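Local coordinates for fructosamine deglycase FrlB (Bacillus subtilis, PDB 3EUA), which converts a range of fructosamine 6-phosphates into glucose 6-phosphate and a free amino acid, and forms a homooctamer, at residues L132-Q143 with I162-Y172. Sequence-based numbering, arbitrary orientation.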
# COMPACT_ATOMS: atom_id res chain seq x y z
N LEU A 132 -10.99 25.50 -9.52
CA LEU A 132 -12.26 24.77 -9.44
C LEU A 132 -11.92 23.27 -9.47
O LEU A 132 -10.96 22.85 -10.11
CB LEU A 132 -13.21 25.20 -10.55
CG LEU A 132 -13.45 26.69 -10.61
CD1 LEU A 132 -14.41 27.00 -11.76
CD2 LEU A 132 -13.96 27.26 -9.29
N ALA A 133 -12.73 22.47 -8.78
CA ALA A 133 -12.48 21.02 -8.67
C ALA A 133 -12.06 20.33 -9.96
O ALA A 133 -11.03 19.60 -9.99
CB ALA A 133 -13.71 20.27 -8.06
N ILE A 134 -12.81 20.56 -11.03
CA ILE A 134 -12.56 19.92 -12.31
C ILE A 134 -11.15 20.20 -12.88
O ILE A 134 -10.58 19.42 -13.61
CB ILE A 134 -13.62 20.34 -13.28
CG1 ILE A 134 -13.43 19.61 -14.63
CG2 ILE A 134 -13.64 21.91 -13.44
CD1 ILE A 134 -14.75 19.65 -15.47
N ASN A 135 -10.59 21.36 -12.52
CA ASN A 135 -9.27 21.79 -13.00
C ASN A 135 -8.10 21.52 -12.06
O ASN A 135 -6.93 21.87 -12.34
CB ASN A 135 -9.32 23.31 -13.25
CG ASN A 135 -10.40 23.69 -14.27
OD1 ASN A 135 -10.60 22.99 -15.26
ND2 ASN A 135 -11.13 24.77 -14.00
N THR A 136 -8.41 20.95 -10.89
CA THR A 136 -7.38 20.65 -9.90
C THR A 136 -6.65 19.37 -10.30
O THR A 136 -7.02 18.69 -11.24
CB THR A 136 -7.98 20.44 -8.48
OG1 THR A 136 -8.84 19.31 -8.51
CG2 THR A 136 -8.73 21.71 -7.91
N ASN A 137 -5.59 19.05 -9.57
CA ASN A 137 -4.81 17.83 -9.83
C ASN A 137 -5.74 16.59 -9.85
O ASN A 137 -5.72 15.78 -10.79
CB ASN A 137 -3.61 17.68 -8.89
CG ASN A 137 -3.98 17.70 -7.39
OD1 ASN A 137 -5.13 17.88 -7.02
ND2 ASN A 137 -2.96 17.49 -6.53
N TYR A 138 -6.61 16.46 -8.86
CA TYR A 138 -7.56 15.34 -8.89
C TYR A 138 -8.50 15.39 -10.11
O TYR A 138 -8.87 14.32 -10.68
CB TYR A 138 -8.40 15.33 -7.64
CG TYR A 138 -7.79 14.72 -6.38
CD1 TYR A 138 -7.81 13.35 -6.20
CD2 TYR A 138 -7.31 15.52 -5.35
CE1 TYR A 138 -7.31 12.76 -5.06
CE2 TYR A 138 -6.80 14.93 -4.16
CZ TYR A 138 -6.79 13.55 -4.04
OH TYR A 138 -6.31 12.95 -2.90
N GLY A 139 -8.90 16.60 -10.50
CA GLY A 139 -9.81 16.79 -11.64
C GLY A 139 -9.20 16.36 -12.94
O GLY A 139 -9.78 15.57 -13.67
N VAL A 140 -8.00 16.87 -13.20
CA VAL A 140 -7.27 16.58 -14.44
C VAL A 140 -6.93 15.11 -14.52
O VAL A 140 -7.00 14.52 -15.57
CB VAL A 140 -5.98 17.48 -14.54
CG1 VAL A 140 -5.01 16.97 -15.59
CG2 VAL A 140 -6.36 18.97 -14.80
N LEU A 141 -6.57 14.51 -13.39
CA LEU A 141 -6.25 13.09 -13.34
C LEU A 141 -7.45 12.26 -13.78
O LEU A 141 -7.32 11.32 -14.58
CB LEU A 141 -5.78 12.68 -11.94
CG LEU A 141 -5.46 11.19 -11.71
CD1 LEU A 141 -4.67 10.62 -12.86
CD2 LEU A 141 -4.70 11.04 -10.37
N TYR A 142 -8.62 12.58 -13.26
CA TYR A 142 -9.83 11.88 -13.68
C TYR A 142 -10.20 12.15 -15.16
O TYR A 142 -10.74 11.27 -15.83
CB TYR A 142 -11.03 12.16 -12.76
CG TYR A 142 -11.14 11.29 -11.52
CD1 TYR A 142 -10.41 10.09 -11.37
CD2 TYR A 142 -12.17 11.52 -10.61
CE1 TYR A 142 -10.60 9.26 -10.26
CE2 TYR A 142 -12.38 10.68 -9.48
CZ TYR A 142 -11.58 9.57 -9.32
OH TYR A 142 -11.77 8.75 -8.26
N GLN A 143 -9.96 13.34 -15.68
CA GLN A 143 -10.19 13.57 -17.11
C GLN A 143 -9.37 12.56 -17.93
O GLN A 143 -9.88 11.92 -18.88
CB GLN A 143 -9.80 15.00 -17.50
CG GLN A 143 -10.61 16.13 -16.86
CD GLN A 143 -10.06 17.51 -17.21
OE1 GLN A 143 -9.60 17.72 -18.32
NE2 GLN A 143 -10.14 18.45 -16.27
N ILE A 162 -17.20 13.65 -15.94
CA ILE A 162 -16.91 15.05 -16.27
C ILE A 162 -17.99 15.99 -15.73
O ILE A 162 -17.66 17.02 -15.14
CB ILE A 162 -16.75 15.31 -17.77
CG1 ILE A 162 -15.65 14.48 -18.38
CG2 ILE A 162 -16.32 16.74 -18.04
CD1 ILE A 162 -14.29 14.72 -17.70
N GLU A 163 -19.25 15.63 -15.91
CA GLU A 163 -20.33 16.47 -15.36
C GLU A 163 -20.22 16.50 -13.83
O GLU A 163 -20.42 17.54 -13.19
CB GLU A 163 -21.74 15.97 -15.74
CG GLU A 163 -22.14 16.11 -17.22
N GLY A 164 -19.90 15.35 -13.24
CA GLY A 164 -19.76 15.27 -11.78
C GLY A 164 -18.66 16.19 -11.29
O GLY A 164 -18.82 16.93 -10.30
N LEU A 165 -17.51 16.16 -11.96
CA LEU A 165 -16.41 17.04 -11.61
C LEU A 165 -16.82 18.52 -11.69
O LEU A 165 -16.48 19.30 -10.80
CB LEU A 165 -15.20 16.79 -12.47
CG LEU A 165 -14.33 15.56 -12.14
CD1 LEU A 165 -13.34 15.35 -13.25
CD2 LEU A 165 -13.61 15.70 -10.77
N ASP A 166 -17.58 18.87 -12.72
CA ASP A 166 -18.03 20.26 -12.90
C ASP A 166 -18.96 20.67 -11.75
O ASP A 166 -18.84 21.79 -11.22
CB ASP A 166 -18.74 20.43 -14.24
CG ASP A 166 -18.93 21.91 -14.62
OD1 ASP A 166 -18.06 22.73 -14.24
OD2 ASP A 166 -19.91 22.22 -15.33
N GLN A 167 -19.84 19.76 -11.35
CA GLN A 167 -20.76 19.98 -10.22
C GLN A 167 -20.09 19.84 -8.85
O GLN A 167 -20.64 20.28 -7.83
CB GLN A 167 -21.89 18.97 -10.28
CG GLN A 167 -22.77 19.10 -11.49
CD GLN A 167 -23.68 20.32 -11.44
OE1 GLN A 167 -23.99 20.85 -10.38
NE2 GLN A 167 -24.15 20.73 -12.61
N LEU A 168 -18.89 19.27 -8.80
CA LEU A 168 -18.23 19.01 -7.51
C LEU A 168 -17.76 20.27 -6.78
O LEU A 168 -17.64 20.26 -5.55
CB LEU A 168 -17.05 18.04 -7.70
CG LEU A 168 -16.72 17.20 -6.47
CD1 LEU A 168 -17.93 16.25 -6.20
CD2 LEU A 168 -15.44 16.44 -6.69
N GLN A 169 -17.48 21.36 -7.48
CA GLN A 169 -17.04 22.56 -6.77
C GLN A 169 -18.15 23.03 -5.84
O GLN A 169 -17.86 23.44 -4.74
CB GLN A 169 -16.60 23.69 -7.69
CG GLN A 169 -15.95 24.88 -6.95
CD GLN A 169 -14.70 24.51 -6.21
OE1 GLN A 169 -13.93 23.63 -6.66
NE2 GLN A 169 -14.44 25.20 -5.08
N ALA A 170 -19.41 22.96 -6.27
CA ALA A 170 -20.51 23.38 -5.41
C ALA A 170 -20.59 22.46 -4.18
O ALA A 170 -20.92 22.92 -3.08
CB ALA A 170 -21.83 23.37 -6.18
N VAL A 171 -20.25 21.18 -4.37
CA VAL A 171 -20.23 20.20 -3.27
C VAL A 171 -19.17 20.62 -2.25
O VAL A 171 -19.42 20.60 -1.04
CB VAL A 171 -19.96 18.74 -3.76
CG1 VAL A 171 -20.09 17.75 -2.60
CG2 VAL A 171 -20.92 18.32 -4.92
N TYR A 172 -17.98 20.99 -2.75
CA TYR A 172 -16.88 21.48 -1.91
C TYR A 172 -17.33 22.66 -1.07
O TYR A 172 -17.12 22.68 0.12
CB TYR A 172 -15.76 21.95 -2.80
CG TYR A 172 -14.83 20.93 -3.41
CD1 TYR A 172 -15.12 19.57 -3.46
CD2 TYR A 172 -13.68 21.36 -4.01
CE1 TYR A 172 -14.23 18.66 -4.05
CE2 TYR A 172 -12.78 20.48 -4.59
CZ TYR A 172 -13.05 19.15 -4.62
OH TYR A 172 -12.11 18.36 -5.25
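Ile162 opens the contact from helix 162-172: its CD1 meets the CG methylene of Gln143 crosswise at 4.0 Å, and its CG2 lies near Ile134 CD1. One turn on, Leu165 points toward helix 137-143, which runs nearly antiparallel to helix 162-172, the axes of these segments 10.6 Å apart at closest approach. Its CB packs on CB and CG1 of Ile134, while CD1 reaches Gly139 O at 3.6 Å and CD2 stands at the edge of the Tyr142 ring. With CG1 anti to its backbone N (chi1 -177°), Ile134 carries CD1 past Leu165 to the backbone at Ile162 O and Asp166 N. Leu168 adds its CB against the Ala133 methyl. The polar link follows at Gln169, whose bent chain (chi2 61°) brings OE1 to Ala133 N at 2.7 Å, with an N-H...O angle of 137°; its CG meets Leu132 CD2, the two side chains crossing at about a right angle. Replacing Gln169 with leucine would probably leave Ala133 N, at the start of the 3-10 turn, without this acceptor. Last comes Tyr172, its CE2 3.6 Å from Ala133 CB. The example illustrates how a short 3-10 turn can pack on one helix just before another begins. Around it, Leu165 and Tyr172 also touch helix 288-313, Tyr142 packs on helix 41-50, and Val140 and Leu141 rest on strand 103-108 of the first SIS domain's parallel sheet.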